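Local coordinates for protein phenylalanine--tRNA ligase beta subunit (Pyrococcus horikoshii, PDB 2CXI) that forms the beta subunit's N-terminal part, including the B3/4 domain, of the tetrameric synthetase that uses ATP to attach phenylalanine to tRNA(Phe), at residues N88-V93 against S263-Y268; Y103-I108 against I273-L278. All blocks are in the same frame, centred on the assembly; numbering follows the deposited sequence.

Contact 1 of 2, residues N88-V93 against S263-Y268; sequences NVTVYV and SVRVVY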
loop_
_atom_site.group_PDB
_atom_site.type_symbol
_atom_site.label_atom_id
_atom_site.label_comp_id
_atom_site.label_asym_id
_atom_site.label_seq_id
_atom_site.Cartn_x
_atom_site.Cartn_y
_atom_site.Cartn_z
ATOM N N ASN A 88 -11.327 4.248 6.692
ATOM C CA ASN A 88 -10.051 4.226 6.002
ATOM C C ASN A 88 -10.320 3.869 4.538
ATOM O O ASN A 88 -9.527 3.165 3.906
ATOM C CB ASN A 88 -9.178 3.149 6.684
ATOM C CG ASN A 88 -7.783 3.050 6.098
ATOM O OD1 ASN A 88 -7.292 1.927 5.845
ATOM N ND2 ASN A 88 -7.125 4.217 5.866
ATOM N N VAL A 89 -11.466 4.287 4.014
ATOM C CA VAL A 89 -11.875 3.821 2.715
ATOM C C VAL A 89 -11.827 4.946 1.674
ATOM O O VAL A 89 -12.241 6.094 1.933
ATOM C CB VAL A 89 -13.275 3.150 2.779
ATOM C CG1 VAL A 89 -13.776 2.839 1.438
ATOM C CG2 VAL A 89 -13.211 1.858 3.611
ATOM N N THR A 90 -11.309 4.589 0.500
ATOM C CA THR A 90 -11.359 5.411 -0.687
ATOM C C THR A 90 -12.211 4.777 -1.785
ATOM O O THR A 90 -12.143 3.549 -2.036
ATOM C CB THR A 90 -9.921 5.610 -1.223
ATOM O OG1 THR A 90 -9.168 6.345 -0.250
ATOM C CG2 THR A 90 -9.920 6.520 -2.424
ATOM N N VAL A 91 -13.009 5.607 -2.440
ATOM C CA VAL A 91 -13.701 5.203 -3.674
ATOM C C VAL A 91 -13.244 6.125 -4.805
ATOM O O VAL A 91 -13.227 7.319 -4.639
ATOM C CB VAL A 91 -15.257 5.280 -3.535
ATOM C CG1 VAL A 91 -15.982 4.843 -4.843
ATOM C CG2 VAL A 91 -15.691 4.484 -2.321
ATOM N N TYR A 92 -12.892 5.541 -5.949
ATOM C CA TYR A 92 -12.508 6.324 -7.128
ATOM C C TYR A 92 -13.650 6.421 -8.104
ATOM O O TYR A 92 -14.237 5.396 -8.468
ATOM C CB TYR A 92 -11.303 5.676 -7.804
ATOM C CG TYR A 92 -10.120 5.631 -6.872
ATOM C CD1 TYR A 92 -9.276 6.755 -6.746
ATOM C CD2 TYR A 92 -9.844 4.484 -6.093
ATOM C CE1 TYR A 92 -8.185 6.723 -5.879
ATOM C CE2 TYR A 92 -8.733 4.448 -5.231
ATOM C CZ TYR A 92 -7.901 5.570 -5.157
ATOM O OH TYR A 92 -6.821 5.589 -4.292
ATOM N N VAL A 93 -13.986 7.653 -8.491
ATOM C CA VAL A 93 -14.971 7.890 -9.566
ATOM C C VAL A 93 -14.329 8.265 -10.907
ATOM O O VAL A 93 -13.683 9.321 -11.035
ATOM C CB VAL A 93 -16.036 8.949 -9.133
ATOM C CG1 VAL A 93 -17.076 9.174 -10.251
ATOM C CG2 VAL A 93 -16.687 8.494 -7.853
ATOM N N SER A 263 -17.402 8.224 7.183
ATOM C CA SER A 263 -17.250 8.885 5.908
ATOM C C SER A 263 -16.222 8.162 5.046
ATOM O O SER A 263 -15.369 7.430 5.555
ATOM C CB SER A 263 -16.848 10.352 6.072
ATOM O OG SER A 263 -15.577 10.480 6.647
ATOM N N VAL A 264 -16.322 8.358 3.738
ATOM C CA VAL A 264 -15.343 7.794 2.835
ATOM C C VAL A 264 -14.784 8.949 1.985
ATOM O O VAL A 264 -15.435 10.013 1.845
ATOM C CB VAL A 264 -15.853 6.548 1.999
ATOM C CG1 VAL A 264 -16.998 5.755 2.684
ATOM C CG2 VAL A 264 -16.170 6.868 0.596
ATOM N N ARG A 265 -13.559 8.752 1.492
ATOM C CA ARG A 265 -12.870 9.706 0.606
ATOM C C ARG A 265 -13.229 9.354 -0.825
ATOM O O ARG A 265 -12.999 8.234 -1.271
ATOM C CB ARG A 265 -11.343 9.566 0.844
ATOM C CG ARG A 265 -10.465 10.538 0.114
ATOM C CD ARG A 265 -8.976 10.486 0.616
ATOM N NE ARG A 265 -8.333 9.395 -0.043
ATOM C CZ ARG A 265 -7.500 9.484 -1.076
ATOM N NH1 ARG A 265 -7.093 10.646 -1.578
ATOM N NH2 ARG A 265 -7.048 8.359 -1.584
ATOM N N VAL A 266 -13.823 10.296 -1.551
ATOM C CA VAL A 266 -14.278 10.000 -2.873
ATOM C C VAL A 266 -13.436 10.851 -3.829
ATOM O O VAL A 266 -13.535 12.082 -3.802
ATOM C CB VAL A 266 -15.766 10.298 -3.100
ATOM C CG1 VAL A 266 -16.230 9.728 -4.466
ATOM C CG2 VAL A 266 -16.643 9.742 -1.940
ATOM N N VAL A 267 -12.675 10.165 -4.668
ATOM C CA VAL A 267 -11.656 10.767 -5.555
ATOM C C VAL A 267 -12.141 10.844 -7.004
ATOM O O VAL A 267 -12.380 9.819 -7.714
ATOM C CB VAL A 267 -10.266 10.037 -5.387
ATOM C CG1 VAL A 267 -9.117 10.767 -6.199
ATOM C CG2 VAL A 267 -9.884 9.979 -3.961
ATOM N N TYR A 268 -12.316 12.075 -7.448
ATOM C CA TYR A 268 -12.623 12.376 -8.822
ATOM C C TYR A 268 -11.332 12.843 -9.508
ATOM O O TYR A 268 -10.336 13.033 -8.847
ATOM C CB TYR A 268 -13.679 13.477 -8.880
ATOM C CG TYR A 268 -15.093 13.043 -8.492
ATOM C CD1 TYR A 268 -15.422 12.788 -7.154
ATOM C CD2 TYR A 268 -16.084 12.871 -9.475
ATOM C CE1 TYR A 268 -16.756 12.403 -6.785
ATOM C CE2 TYR A 268 -17.400 12.461 -9.122
ATOM C CZ TYR A 268 -17.705 12.238 -7.791
ATOM O OH TYR A 268 -18.988 11.877 -7.459
HETATM O O HOH W 1 -5.590 7.969 -3.909
#

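Contact 2 of 2, residues Y103-I108 against I273-L278; sequences YGVYAI and IETPDL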
loop_
_atom_site.group_PDB
_atom_site.type_symbol
_atom_site.label_atom_id
_atom_site.label_comp_id
_atom_site.label_asym_id
_atom_site.label_seq_id
_atom_site.Cartn_x
_atom_site.Cartn_y
_atom_site.Cartn_z
ATOM N N TYR A 103 -21.839 11.189 -11.204
ATOM C CA TYR A 103 -21.569 11.299 -9.750
ATOM C C TYR A 103 -21.879 10.042 -8.978
ATOM O O TYR A 103 -22.884 9.403 -9.233
ATOM C CB TYR A 103 -22.327 12.481 -9.111
ATOM C CG TYR A 103 -21.935 13.778 -9.761
ATOM C CD1 TYR A 103 -20.657 14.331 -9.530
ATOM C CD2 TYR A 103 -22.806 14.442 -10.644
ATOM C CE1 TYR A 103 -20.272 15.530 -10.171
ATOM C CE2 TYR A 103 -22.442 15.630 -11.274
ATOM C CZ TYR A 103 -21.169 16.161 -11.033
ATOM O OH TYR A 103 -20.815 17.334 -11.649
ATOM N N GLY A 104 -20.984 9.717 -8.034
ATOM C CA GLY A 104 -21.154 8.677 -7.002
ATOM C C GLY A 104 -20.728 9.308 -5.669
ATOM O O GLY A 104 -19.727 10.070 -5.585
ATOM N N VAL A 105 -21.511 9.049 -4.626
ATOM C CA VAL A 105 -21.141 9.412 -3.258
ATOM C C VAL A 105 -21.423 8.160 -2.430
ATOM O O VAL A 105 -22.254 7.303 -2.821
ATOM C CB VAL A 105 -21.939 10.642 -2.711
ATOM C CG1 VAL A 105 -21.535 11.936 -3.505
ATOM C CG2 VAL A 105 -23.491 10.391 -2.837
ATOM N N TYR A 106 -20.755 8.065 -1.289
ATOM C CA TYR A 106 -20.622 6.803 -0.560
ATOM C C TYR A 106 -20.616 7.019 0.952
ATOM O O TYR A 106 -20.175 8.059 1.456
ATOM C CB TYR A 106 -19.316 6.076 -0.986
ATOM C CG TYR A 106 -19.282 5.928 -2.503
ATOM C CD1 TYR A 106 -19.849 4.814 -3.124
ATOM C CD2 TYR A 106 -18.771 6.947 -3.301
ATOM C CE1 TYR A 106 -19.897 4.711 -4.512
ATOM C CE2 TYR A 106 -18.814 6.863 -4.677
ATOM C CZ TYR A 106 -19.388 5.746 -5.268
ATOM O OH TYR A 106 -19.451 5.709 -6.621
ATOM N N ALA A 107 -21.035 5.988 1.668
ATOM C CA ALA A 107 -20.925 5.978 3.115
ATOM C C ALA A 107 -20.809 4.544 3.621
ATOM O O ALA A 107 -21.206 3.575 2.951
ATOM C CB ALA A 107 -22.125 6.724 3.759
ATOM N N ILE A 108 -20.257 4.434 4.817
ATOM C CA ILE A 108 -20.291 3.196 5.557
ATOM C C ILE A 108 -21.074 3.455 6.830
ATOM O O ILE A 108 -20.887 4.459 7.493
ATOM C CB ILE A 108 -18.847 2.698 5.868
ATOM C CG1 ILE A 108 -18.140 2.347 4.565
ATOM C CG2 ILE A 108 -18.854 1.478 6.867
ATOM C CD1 ILE A 108 -16.590 2.341 4.684
ATOM N N ILE A 273 -13.744 14.573 -2.392
ATOM C CA ILE A 273 -14.754 15.007 -1.394
ATOM C C ILE A 273 -14.962 13.971 -0.330
ATOM O O ILE A 273 -14.886 12.792 -0.607
ATOM C CB ILE A 273 -16.174 15.290 -2.047
ATOM C CG1 ILE A 273 -16.639 14.077 -2.885
ATOM C CG2 ILE A 273 -16.175 16.599 -2.828
ATOM C CD1 ILE A 273 -18.049 14.145 -3.419
ATOM N N GLU A 274 -15.340 14.390 0.857
ATOM C CA GLU A 274 -15.531 13.448 1.931
ATOM C C GLU A 274 -17.030 13.283 2.109
ATOM O O GLU A 274 -17.731 14.265 2.390
ATOM C CB GLU A 274 -14.907 13.991 3.212
ATOM C CG GLU A 274 -15.082 13.067 4.409
ATOM C CD GLU A 274 -14.698 13.703 5.758
ATOM O OE1 GLU A 274 -14.144 14.837 5.772
ATOM O OE2 GLU A 274 -14.977 13.078 6.834
ATOM N N THR A 275 -17.547 12.071 1.933
ATOM C CA THR A 275 -19.022 11.869 2.094
ATOM C C THR A 275 -19.347 10.806 3.171
ATOM O O THR A 275 -18.529 9.905 3.376
ATOM C CB THR A 275 -19.707 11.499 0.741
ATOM O OG1 THR A 275 -19.204 10.260 0.287
ATOM C CG2 THR A 275 -19.344 12.476 -0.395
ATOM N N PRO A 276 -20.501 10.870 3.867
ATOM C CA PRO A 276 -21.477 11.970 3.787
ATOM C C PRO A 276 -20.993 13.211 4.506
ATOM O O PRO A 276 -20.134 13.148 5.409
ATOM C CB PRO A 276 -22.710 11.413 4.543
ATOM C CG PRO A 276 -22.060 10.507 5.647
ATOM C CD PRO A 276 -20.874 9.873 4.905
ATOM N N ASP A 277 -21.541 14.336 4.109
ATOM C CA ASP A 277 -21.319 15.583 4.839
ATOM C C ASP A 277 -22.608 15.952 5.534
ATOM O O ASP A 277 -23.552 16.387 4.877
ATOM C CB ASP A 277 -20.952 16.661 3.838
ATOM C CG ASP A 277 -20.701 18.034 4.492
ATOM O OD1 ASP A 277 -20.873 18.226 5.727
ATOM O OD2 ASP A 277 -20.336 18.981 3.788
ATOM N N LEU A 278 -22.652 15.803 6.859
ATOM C CA LEU A 278 -23.879 16.061 7.591
ATOM C C LEU A 278 -23.820 17.381 8.370
ATOM O O LEU A 278 -24.554 17.559 9.334
ATOM C CB LEU A 278 -24.176 14.901 8.515
ATOM C CG LEU A 278 -24.491 13.571 7.802
ATOM C CD1 LEU A 278 -24.751 12.542 8.893
ATOM C CD2 LEU A 278 -25.727 13.642 6.881
#

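Contact 1 of 2, residues N88-V93 against S263-Y268
Arg265 lays the NE side of its guanidinium against Thr90, with NE and NH2 both bonded to the one hydroxyl oxygen, Thr90 OG1, at 3.2 Å each. OG1 sits close to the guanidinium plane, but each N-H meets it at a bent angle near 145°, the price of two donors converging on one atom. The arginine chain runs out extended through chi1 and chi2, then bends at chi3 (82°), which brings the edge of the group alongside Thr90. The two side chains run next to each other in the same direction, and Val267 CG2 lies above one guanidinium face, toward its rim. The Tyr92 ring stands almost perpendicular to that group (88°). A water bridges the two, 2.7 Å from Tyr92 OH and 2.8 Å from Arg265 NH2. Nearer the backbone, the ring lies alongside Val267, whose CB is 3.7 Å from Tyr92 CD1, while Thr90 CG2 lies over the rim of one ring face. This polar side meets a second subunit, where Gly16 O bonds to Thr90 OG1 and Ser18 N to Tyr92 OH; Glu272 of the same chain forms a salt bridge with Arg265.

The opposite side is apolar, its valines buried. Val91 CG2 meets Val264 CG2, and Val93 CG2 touches Val266 CG1 at 3.6 Å. Val93 also sets its CB over the centre of the Tyr268 ring, a CH-pi contact 3.8 Å from the centroid. Tyr268 OH reaches on to Gly104 O, and its ring stacks with Phe271.

Between the two faces the backbones zip together, Arg265 and Val267 each donating to and accepting from the other strand; Val267 N to Val91 O, 2.9 Å, is nearly straight. This ladder is that of neighbouring parallel strands in the mixed sheet of the B3/4 region.

Contact 2 of 2, residues Y103-I108 against I273-L278
Thr275 OG1 donates to the backbone carbonyl Tyr106 O at 2.7 Å, the shortest polar contact between the segments. The hydroxyl approaches in the carbonyl plane, on a lone pair, with a C=O...O angle of 130°. Thr275 has OG1 between its own backbone N and carbonyl carbon (chi1 64°), and this rotation aims the hydroxyl at the other strand. The same oxygen, Thr275 OG1, also lies 3.1 Å from Tyr106 N. Thr275 O comes within 3.1 Å of Tyr106 O as well; both are acceptors, so this pair is no bond, and the hydroxyl supplies a donor beside them.

Apolar groups flank the bond. On the Val105 side, the methyl Thr275 CG2 packs against Val105 CG1 at 3.8 Å, the two side chains crossing at about a right angle. Ile273 reaches the same valine methyl with the end of its chain, CD1 being 4.1 Å from Val105 CG1. Beyond the threonine, Pro276 touches Ala107 through its CD, 3.6 Å from Ala107 CB. The peptide bond before Pro276 is cis, and the strand ends at Thr275.

The segments are not paired as a ladder: their axes stay 6.9 Å apart at the closest point and diverge by 48°. Strand 260-267 neighbours both in the sheet, and its Val266 packs on Tyr106 and on Thr275. Helix 240-255 contributes Val251 against Ala107, Met244 against Thr275 and Asn248 against Pro276, while strand 231-237 pairs with 103-110 through backbone bonds from Val105 and Ala107.

Both contacts are largely buried in the same mixed sheet, their centres 8 Å apart, and strand 260-267 ties them together: it pairs directly with 84-93 in contact 1 and neighbours both strands of contact 2. Contact 1 is a true parallel ladder burying 518 Å², with one face turned to a second subunit and carrying charge, hydroxyls and water. Contact 2 buries 203 Å², touches no other protein chain of the assembly, and relies on a threonine hydroxyl bonded to a backbone carbonyl, amid methyl groups. Two probable hydrogen bonds join them, Ser263 OG to Glu274 OE2 and Tyr268 OH to Gly104 O, each 2.7 Å. Along the chain their segments alternate.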